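Long-range contacts in copper homeostasis protein cutF (Escherichia coli, PDB 2Z4H), which takes part in copper homeostasis and is required for efficient binding of stationary-phase cells to hydrophobic surfaces during biofilm formation: residues 173-178 against 204-209; 21-26 against 42-47; 138-143 against 151-156. The protein carries 1 engineered substitution. One frame throughout, in Å; residues are numbered along the deposited sequence.

Contact 1. Residues 173-178 against 204-209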
loop_
_atom_site.group_PDB
_atom_site.type_symbol
_atom_site.label_atom_id
_atom_site.label_comp_id
_atom_site.label_asym_id
_atom_site.label_seq_id
_atom_site.Cartn_x
_atom_site.Cartn_y
_atom_site.Cartn_z
ATOM N N PRO A 173 4.878 -36.239 13.179
ATOM C CA PRO A 173 4.678 -35.076 12.313
ATOM C C PRO A 173 5.995 -34.733 11.594
ATOM O O PRO A 173 7.051 -34.652 12.225
ATOM C CB PRO A 173 4.228 -33.992 13.296
ATOM C CG PRO A 173 4.873 -34.397 14.576
ATOM C CD PRO A 173 4.651 -35.882 14.588
ATOM N N VAL A 174 5.936 -34.560 10.278
ATOM C CA VAL A 174 7.128 -34.235 9.504
ATOM C C VAL A 174 7.226 -32.728 9.271
ATOM O O VAL A 174 6.217 -32.064 8.994
ATOM C CB VAL A 174 7.110 -34.924 8.116
ATOM C CG1 VAL A 174 8.335 -34.532 7.333
ATOM C CG2 VAL A 174 7.052 -36.418 8.265
ATOM N N LEU A 175 8.435 -32.186 9.382
ATOM C CA LEU A 175 8.631 -30.761 9.142
ATOM C C LEU A 175 8.139 -30.525 7.723
ATOM O O LEU A 175 8.239 -31.412 6.873
ATOM C CB LEU A 175 10.114 -30.388 9.230
ATOM C CG LEU A 175 10.472 -28.908 9.022
ATOM C CD1 LEU A 175 10.071 -28.111 10.259
ATOM C CD2 LEU A 175 11.966 -28.769 8.743
ATOM N N LEU A 176 7.606 -29.339 7.459
ATOM C CA LEU A 176 7.103 -29.048 6.128
ATOM C C LEU A 176 7.294 -27.583 5.823
ATOM O O LEU A 176 7.119 -26.727 6.692
ATOM C CB LEU A 176 5.617 -29.429 6.042
ATOM C CG LEU A 176 4.860 -29.386 4.709
ATOM C CD1 LEU A 176 4.008 -28.148 4.643
ATOM C CD2 LEU A 176 5.842 -29.459 3.541
ATOM N N SER A 177 7.679 -27.308 4.583
ATOM C CA SER A 177 7.893 -25.948 4.112
ATOM C C SER A 177 6.980 -25.751 2.927
ATOM O O SER A 177 7.203 -26.343 1.872
ATOM C CB SER A 177 9.335 -25.759 3.654
ATOM O OG SER A 177 9.455 -24.605 2.835
ATOM N N VAL A 178 5.961 -24.915 3.086
ATOM C CA VAL A 178 5.016 -24.696 2.001
ATOM C C VAL A 178 4.560 -23.257 1.909
ATOM O O VAL A 178 4.693 -22.495 2.865
ATOM C CB VAL A 178 3.767 -25.572 2.197
ATOM C CG1 VAL A 178 3.104 -25.215 3.507
ATOM C CG2 VAL A 178 2.798 -25.382 1.043
ATOM N N LYS A 204 7.017 -30.051 0.595
ATOM C CA LYS A 204 8.471 -30.120 0.603
ATOM C C LYS A 204 8.782 -30.615 2.009
ATOM O O LYS A 204 9.154 -29.831 2.886
ATOM C CB LYS A 204 9.079 -28.733 0.391
ATOM C CG LYS A 204 10.515 -28.740 -0.120
ATOM C CD LYS A 204 10.592 -28.989 -1.631
ATOM C CE LYS A 204 10.269 -30.441 -2.009
ATOM N NZ LYS A 204 10.274 -30.683 -3.493
ATOM N N PHE A 205 8.607 -31.916 2.230
ATOM C CA PHE A 205 8.833 -32.487 3.552
ATOM C C PHE A 205 10.268 -32.871 3.886
ATOM O O PHE A 205 10.996 -33.408 3.053
ATOM C CB PHE A 205 7.931 -33.703 3.759
ATOM C CG PHE A 205 6.464 -33.374 3.837
ATOM C CD1 PHE A 205 5.668 -33.386 2.692
ATOM C CD2 PHE A 205 5.866 -33.086 5.066
ATOM C CE1 PHE A 205 4.300 -33.125 2.772
ATOM C CE2 PHE A 205 4.499 -32.823 5.155
ATOM C CZ PHE A 205 3.720 -32.845 4.008
ATOM N N TYR A 206 10.653 -32.589 5.126
ATOM C CA TYR A 206 11.982 -32.893 5.645
ATOM C C TYR A 206 11.801 -33.757 6.903
ATOM O O TYR A 206 11.725 -33.255 8.034
ATOM C CB TYR A 206 12.717 -31.592 5.970
ATOM C CG TYR A 206 12.868 -30.690 4.765
ATOM C CD1 TYR A 206 13.568 -31.114 3.637
ATOM C CD2 TYR A 206 12.293 -29.422 4.742
ATOM C CE1 TYR A 206 13.689 -30.298 2.513
ATOM C CE2 TYR A 206 12.411 -28.595 3.618
ATOM C CZ TYR A 206 13.110 -29.044 2.513
ATOM O OH TYR A 206 13.227 -28.236 1.409
ATOM N N PRO A 207 11.734 -35.085 6.705
ATOM C CA PRO A 207 11.552 -36.111 7.737
ATOM C C PRO A 207 12.584 -36.219 8.852
ATOM O O PRO A 207 12.227 -36.475 10.008
ATOM C CB PRO A 207 11.445 -37.405 6.917
ATOM C CG PRO A 207 12.307 -37.131 5.743
ATOM C CD PRO A 207 11.920 -35.713 5.382
ATOM N N ASN A 208 13.853 -36.028 8.508
ATOM C CA ASN A 208 14.929 -36.145 9.488
ATOM C C ASN A 208 14.955 -35.036 10.540
ATOM O O ASN A 208 14.909 -35.316 11.741
ATOM C CB ASN A 208 16.276 -36.226 8.767
ATOM N N GLN A 209 15.018 -33.781 10.105
ATOM C CA GLN A 209 15.076 -32.680 11.059
ATOM C C GLN A 209 13.726 -32.087 11.440
ATOM O O GLN A 209 12.691 -32.425 10.861
ATOM C CB GLN A 209 15.996 -31.557 10.547
ATOM C CG GLN A 209 15.436 -30.674 9.430
ATOM C CD GLN A 209 15.476 -31.325 8.051
ATOM O OE1 GLN A 209 15.319 -30.647 7.033
ATOM N NE2 GLN A 209 15.678 -32.637 8.010
#
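In the C-terminal OB domain, the short, weakly bonded strand at about Phe-205 and Tyr-206 runs antiparallel beside the start of strand 174-184, and Leu-176 meets Phe-205 there as a non-hydrogen-bonded pair with CA atoms 4.6 Å apart. Leu-176 makes the contact with the ring face. Its CD2 stands over the centre of the Phe-205 ring, 3.7 Å from the centroid and 2° off the ring normal, which identifies a CH-pi contact, while CG lies against CE2 and CZ of the same ring. With CG of Leu-176 anti to the backbone N (chi1 -173°), the branch is carried across to the aromatic face. The edge of this ring meets Val-174 instead: CG1 lies near the ring plane, 3.7 Å from CD2 of Phe-205, and continues onto the backbone of Tyr-206 and Pro-207. Helix 157-166 packs on Phe-205 through Tyr-163 and Ala-166, and Tyr-133 of strand 127-135 meets it edge-to-face, so residues of the barrel strands and of the helix of the OB fold all pack on this ring. Backbone bonding is sparse by comparison. Tyr-206 N donates to Leu-175 O over 3.2 Å, nearly straight at hydrogen (168°); Ser-177 N reaches Lys-204 O in a weak bond of 3.4 Å. On the sheet face of Leu-175 and Tyr-206, Leu-175 CD2 touches both CB of Tyr-206 and CG of Gln-209, each at 4.0 Å. Leu-175 also touches Cys-145 and Cys-211, the inferred disulfide pair.

Contact 2. Residues 21-26 against 42-47; sequences MPQSWR and FLEKDG
Leu-43 packs against Trp-25 and Met-21 on the tight side of this contact: its CD1 lies 3.4 Å from Trp-25 CZ3, oblique to the indole, and 4.1 Å from Met-21 CE. Leu-78 and Leu-80 of strand 77-82 and Trp-71 also touch Leu-43, which is buried. A single backbone hydrogen bond joins the segments here, from Leu-43 N to Gln-23 O, at 2.7 Å and 167° at hydrogen. It lies just at the end of the antiparallel hairpin of strands 24-29 and 36-43, at one margin of the N-terminal domain's up-and-down sheet, where Ser-24 and Phe-42 form a non-hydrogen-bonded pair. On their face the packing is looser and more exposed. Phe-42 presents its ring edge to Arg-26: Phe-42 CZ lies 3.4 Å from Arg-26 NH2, over the rim of one guanidinium face, and the two planes stand 68° apart. The arginine chain folds back at chi2 (-65°) to bring its end to the ring. An alanine at Phe-42 would remove that edge and is likely to leave the guanidinium freer to turn and Ser-24 OG without its aromatic neighbour. Farther out, Gln-23 NE2 approaches Lys-45 CE at 3.6 Å, while Lys-45 NZ forms a salt bridge with Glu-44 OE1.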
loop_
_atom_site.group_PDB
_atom_site.type_symbol
_atom_site.label_atom_id
_atom_site.label_comp_id
_atom_site.label_asym_id
_atom_site.label_seq_id
_atom_site.Cartn_x
_atom_site.Cartn_y
_atom_site.Cartn_z
ATOM N N MET A 21 10.247 26.670 -21.395
ATOM C CA MET A 21 9.490 26.332 -20.150
ATOM C C MET A 21 7.998 26.118 -20.450
ATOM O O MET A 21 7.370 26.929 -21.142
ATOM C CB MET A 21 9.661 27.453 -19.121
ATOM C CG MET A 21 9.071 27.149 -17.751
ATOM S SD MET A 21 9.284 28.504 -16.562
ATOM C CE MET A 21 7.850 29.512 -16.968
ATOM N N PRO A 22 7.411 25.025 -19.925
ATOM C CA PRO A 22 5.993 24.699 -20.136
ATOM C C PRO A 22 5.079 25.778 -19.586
ATOM O O PRO A 22 5.531 26.656 -18.857
ATOM C CB PRO A 22 5.834 23.380 -19.392
ATOM C CG PRO A 22 6.789 23.534 -18.262
ATOM C CD PRO A 22 8.008 24.118 -18.930
ATOM N N GLN A 23 3.796 25.720 -19.922
ATOM C CA GLN A 23 2.887 26.733 -19.416
ATOM C C GLN A 23 1.646 26.209 -18.698
ATOM O O GLN A 23 0.786 26.997 -18.291
ATOM C CB GLN A 23 2.501 27.707 -20.539
ATOM C CG GLN A 23 1.846 27.104 -21.766
ATOM C CD GLN A 23 1.816 28.090 -22.932
ATOM O OE1 GLN A 23 2.860 28.438 -23.490
ATOM N NE2 GLN A 23 0.620 28.553 -23.296
ATOM N N SER A 24 1.564 24.890 -18.515
ATOM C CA SER A 24 0.427 24.284 -17.819
ATOM C C SER A 24 0.921 23.280 -16.799
ATOM O O SER A 24 1.664 22.365 -17.135
ATOM C CB SER A 24 -0.489 23.587 -18.814
ATOM O OG SER A 24 -0.839 24.474 -19.862
ATOM N N TRP A 25 0.505 23.461 -15.553
ATOM C CA TRP A 25 0.907 22.577 -14.461
ATOM C C TRP A 25 -0.307 22.051 -13.728
ATOM O O TRP A 25 -1.220 22.808 -13.399
ATOM C CB TRP A 25 1.797 23.327 -13.470
ATOM C CG TRP A 25 3.231 23.401 -13.870
ATOM C CD1 TRP A 25 4.211 22.470 -13.623
ATOM C CD2 TRP A 25 3.853 24.448 -14.607
ATOM N NE1 TRP A 25 5.409 22.884 -14.165
ATOM C CE2 TRP A 25 5.216 24.093 -14.774
ATOM C CE3 TRP A 25 3.393 25.650 -15.144
ATOM C CZ2 TRP A 25 6.117 24.899 -15.453
ATOM C CZ3 TRP A 25 4.293 26.458 -15.825
ATOM C CH2 TRP A 25 5.641 26.077 -15.972
ATOM N N ARG A 26 -0.305 20.750 -13.461
ATOM C CA ARG A 26 -1.412 20.095 -12.773
ATOM C C ARG A 26 -0.858 19.280 -11.633
ATOM O O ARG A 26 0.300 18.877 -11.652
ATOM C CB ARG A 26 -2.150 19.118 -13.696
ATOM C CG ARG A 26 -2.425 19.590 -15.104
ATOM C CD ARG A 26 -3.372 20.752 -15.085
ATOM N NE ARG A 26 -3.870 21.055 -16.416
ATOM C CZ ARG A 26 -5.124 20.850 -16.800
ATOM N NH1 ARG A 26 -6.014 20.340 -15.949
ATOM N NH2 ARG A 26 -5.483 21.160 -18.036
ATOM N N PHE A 42 -2.010 27.894 -15.208
ATOM C CA PHE A 42 -1.897 28.194 -16.634
ATOM C C PHE A 42 -1.198 29.500 -16.878
ATOM O O PHE A 42 -1.741 30.569 -16.603
ATOM C CB PHE A 42 -3.277 28.255 -17.261
ATOM C CG PHE A 42 -3.980 26.937 -17.279
ATOM C CD1 PHE A 42 -3.739 26.025 -18.293
ATOM C CD2 PHE A 42 -4.845 26.586 -16.247
ATOM C CE1 PHE A 42 -4.343 24.790 -18.282
ATOM C CE2 PHE A 42 -5.455 25.345 -16.229
ATOM C CZ PHE A 42 -5.203 24.445 -17.248
ATOM N N LEU A 43 0.014 29.411 -17.412
ATOM C CA LEU A 43 0.803 30.603 -17.686
ATOM C C LEU A 43 0.677 31.001 -19.136
ATOM O O LEU A 43 1.355 30.464 -20.014
ATOM C CB LEU A 43 2.272 30.361 -17.344
ATOM C CG LEU A 43 2.520 30.013 -15.879
ATOM C CD1 LEU A 43 3.998 29.885 -15.641
ATOM C CD2 LEU A 43 1.936 31.088 -14.986
ATOM N N GLU A 44 -0.201 31.956 -19.382
ATOM C CA GLU A 44 -0.405 32.422 -20.727
ATOM C C GLU A 44 0.775 33.265 -21.212
ATOM O O GLU A 44 1.508 33.857 -20.416
ATOM C CB GLU A 44 -1.717 33.199 -20.779
ATOM C CG GLU A 44 -2.885 32.317 -20.406
ATOM C CD GLU A 44 -2.916 31.058 -21.249
ATOM O OE1 GLU A 44 -3.419 31.122 -22.392
ATOM O OE2 GLU A 44 -2.413 30.012 -20.777
ATOM N N LYS A 45 0.957 33.301 -22.528
ATOM C CA LYS A 45 2.040 34.062 -23.140
ATOM C C LYS A 45 1.851 35.574 -23.042
ATOM O O LYS A 45 2.822 36.322 -23.075
ATOM C CB LYS A 45 2.227 33.648 -24.610
ATOM C CG LYS A 45 0.953 33.585 -25.459
ATOM C CD LYS A 45 0.357 32.155 -25.562
ATOM C CE LYS A 45 -0.493 31.764 -24.348
ATOM N NZ LYS A 45 -1.601 32.755 -24.113
ATOM N N ASP A 46 0.615 36.035 -22.906
ATOM C CA ASP A 46 0.405 37.466 -22.803
ATOM C C ASP A 46 0.747 37.956 -21.399
ATOM O O ASP A 46 0.215 38.962 -20.930
ATOM C CB ASP A 46 -1.041 37.829 -23.174
ATOM C CG ASP A 46 -2.060 37.356 -22.146
ATOM O OD1 ASP A 46 -1.846 36.281 -21.539
ATOM O OD2 ASP A 46 -3.086 38.054 -21.960
ATOM N N GLY A 47 1.637 37.228 -20.729
ATOM C CA GLY A 47 2.066 37.610 -19.392
ATOM C C GLY A 47 1.116 37.383 -18.225
ATOM O O GLY A 47 1.503 37.556 -17.064
#

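Contact 3. Residues 138-143 against 151-156; sequences DAATFT and FMVANN
Phe-142 and Phe-151 bond to each other twice through their backbones: Phe-142 N gives to Phe-151 O at 2.9 Å, and Phe-151 N returns to Phe-142 O at 3.1 Å, more bent at hydrogen (140°). This reciprocal pattern defines a hydrogen-bonded antiparallel pair in the beta hairpin of strands 140-144 and 150-152 of the OB domain. The pairing carries on through Val-153 N to Ala-140 O, also 2.9 Å and almost straight. Between these bonds Thr-141 and Met-152 form the non-hydrogen-bonded pair.

Away from the backbone, apolar packing gathers around Phe-142. Val-153 CG2 approaches Phe-142 CB at 3.4 Å; with CG1 of the valine anti to the backbone N (chi1 179°), the other branch, CG2, is left to face Phe-142. The two phenylalanine side chains leave the same face of the hairpin next to each other, the CD1 atoms of Phe-142 and Phe-151 4.2 Å apart. Phe-151 also meets Phe-182 edge-to-face, and Phe-142 touches Leu-129 of strand 127-135, so this face of the hairpin turns toward other barrel strands. Ala-140 CB rests on Val-153 CB at 3.8 Å. At the end away from the turn, regular pairing gives way to a side-chain link, a weak hydrogen bond from Asn-155 ND2 to Asp-138 O at 3.5 Å.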
loop_
_atom_site.group_PDB
_atom_site.type_symbol
_atom_site.label_atom_id
_atom_site.label_comp_id
_atom_site.label_asym_id
_atom_site.label_seq_id
_atom_site.Cartn_x
_atom_site.Cartn_y
_atom_site.Cartn_z
ATOM N N ASP A 138 -8.534 -37.644 8.537
ATOM C CA ASP A 138 -9.034 -36.508 7.754
ATOM C C ASP A 138 -8.783 -35.113 8.333
ATOM O O ASP A 138 -9.473 -34.159 7.972
ATOM C CB ASP A 138 -10.532 -36.658 7.508
ATOM C CG ASP A 138 -10.853 -37.801 6.597
ATOM O OD1 ASP A 138 -10.410 -38.936 6.888
ATOM O OD2 ASP A 138 -11.552 -37.565 5.594
ATOM N N ALA A 139 -7.814 -34.990 9.228
ATOM C CA ALA A 139 -7.515 -33.692 9.809
ATOM C C ALA A 139 -6.038 -33.375 9.627
ATOM O O ALA A 139 -5.173 -34.217 9.870
ATOM C CB ALA A 139 -7.874 -33.678 11.281
ATOM N N ALA A 140 -5.748 -32.159 9.188
ATOM C CA ALA A 140 -4.370 -31.778 8.994
ATOM C C ALA A 140 -4.056 -30.611 9.894
ATOM O O ALA A 140 -4.842 -29.684 10.001
ATOM C CB ALA A 140 -4.139 -31.396 7.554
ATOM N N THR A 141 -2.922 -30.667 10.573
ATOM C CA THR A 141 -2.523 -29.557 11.412
ATOM C C THR A 141 -1.080 -29.209 11.103
ATOM O O THR A 141 -0.295 -30.050 10.661
ATOM C CB THR A 141 -2.687 -29.863 12.902
ATOM O OG1 THR A 141 -2.198 -31.179 13.183
ATOM C CG2 THR A 141 -4.147 -29.758 13.297
ATOM N N PHE A 142 -0.738 -27.953 11.331
ATOM C CA PHE A 142 0.598 -27.459 11.045
ATOM C C PHE A 142 1.054 -26.613 12.222
ATOM O O PHE A 142 0.517 -25.525 12.470
ATOM C CB PHE A 142 0.531 -26.642 9.745
ATOM C CG PHE A 142 1.819 -25.962 9.340
ATOM C CD1 PHE A 142 2.223 -24.780 9.950
ATOM C CD2 PHE A 142 2.538 -26.423 8.245
ATOM C CE1 PHE A 142 3.314 -24.055 9.469
ATOM C CE2 PHE A 142 3.627 -25.711 7.755
ATOM C CZ PHE A 142 4.016 -24.522 8.363
ATOM N N THR A 143 2.012 -27.142 12.976
ATOM C CA THR A 143 2.547 -26.401 14.105
ATOM C C THR A 143 3.670 -25.533 13.566
ATOM O O THR A 143 4.800 -25.985 13.367
ATOM C CB THR A 143 3.081 -27.317 15.195
ATOM O OG1 THR A 143 1.990 -28.039 15.780
ATOM C CG2 THR A 143 3.770 -26.493 16.262
ATOM N N PHE A 151 -2.039 -24.108 13.373
ATOM C CA PHE A 151 -3.269 -23.901 12.630
ATOM C C PHE A 151 -3.716 -25.189 11.992
ATOM O O PHE A 151 -2.982 -26.176 11.972
ATOM C CB PHE A 151 -3.080 -22.880 11.518
ATOM C CG PHE A 151 -1.972 -21.913 11.766
ATOM C CD1 PHE A 151 -0.721 -22.126 11.214
ATOM C CD2 PHE A 151 -2.177 -20.788 12.559
ATOM C CE1 PHE A 151 0.317 -21.229 11.442
ATOM C CE2 PHE A 151 -1.140 -19.876 12.798
ATOM C CZ PHE A 151 0.111 -20.101 12.236
ATOM N N MET A 152 -4.936 -25.165 11.471
ATOM C CA MET A 152 -5.498 -26.309 10.786
ATOM C C MET A 152 -5.143 -26.113 9.324
ATOM O O MET A 152 -5.068 -24.983 8.844
ATOM C CB MET A 152 -7.009 -26.331 10.940
ATOM C CG MET A 152 -7.509 -26.649 12.329
ATOM S SD MET A 152 -9.319 -26.630 12.335
ATOM C CE MET A 152 -9.635 -25.183 13.347
ATOM N N VAL A 153 -4.921 -27.198 8.606
ATOM C CA VAL A 153 -4.566 -27.068 7.207
ATOM C C VAL A 153 -5.648 -27.646 6.315
ATOM O O VAL A 153 -6.107 -28.774 6.523
ATOM C CB VAL A 153 -3.224 -27.773 6.912
ATOM C CG1 VAL A 153 -2.884 -27.651 5.442
ATOM C CG2 VAL A 153 -2.131 -27.161 7.763
ATOM N N ALA A 154 -6.067 -26.859 5.328
ATOM C CA ALA A 154 -7.088 -27.303 4.394
ATOM C C ALA A 154 -6.658 -28.642 3.831
ATOM O O ALA A 154 -5.466 -28.893 3.652
ATOM C CB ALA A 154 -7.248 -26.301 3.269
ATOM N N ASN A 155 -7.631 -29.503 3.562
ATOM C CA ASN A 155 -7.360 -30.824 3.025
ATOM C C ASN A 155 -6.823 -30.780 1.614
ATOM O O ASN A 155 -7.387 -30.121 0.748
ATOM C CB ASN A 155 -8.629 -31.677 3.038
ATOM C CG ASN A 155 -8.995 -32.138 4.411
ATOM O OD1 ASN A 155 -9.304 -31.332 5.287
ATOM N ND2 ASN A 155 -8.958 -33.448 4.620
ATOM N N ASN A 156 -5.722 -31.488 1.399
ATOM C CA ASN A 156 -5.113 -31.583 0.084
ATOM C C ASN A 156 -4.725 -33.024 -0.088
ATOM O O ASN A 156 -3.911 -33.548 0.672
ATOM C CB ASN A 156 -3.860 -30.740 -0.024
ATOM C CG ASN A 156 -3.409 -30.594 -1.445
ATOM O OD1 ASN A 156 -4.053 -29.902 -2.233
ATOM N ND2 ASN A 156 -2.317 -31.262 -1.801
#

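In the fold
Contact 2 comes first along the chain and closes before contact 3 opens; contact 3 closes before contact 1 begins. Contact 2 belongs to the seven-stranded antiparallel sheet of the N-terminal domain, whereas contacts 1 and 3 share the curled sheet of the C-terminal OB domain, where strand 127-135 pairs with 140-144 and 174-184. The centres of contacts 1 and 3 are about 14 Å apart, and they touch where Leu-176 O packs 3.8 Å from Phe-142 CE2. The centre of contact 2 lies about 66 Å from that of contact 1 and about 64 Å from that of contact 3, across the chain's centre. This separation fits two barrels joined by a flexible linker, compatible with domain-swapped dimers.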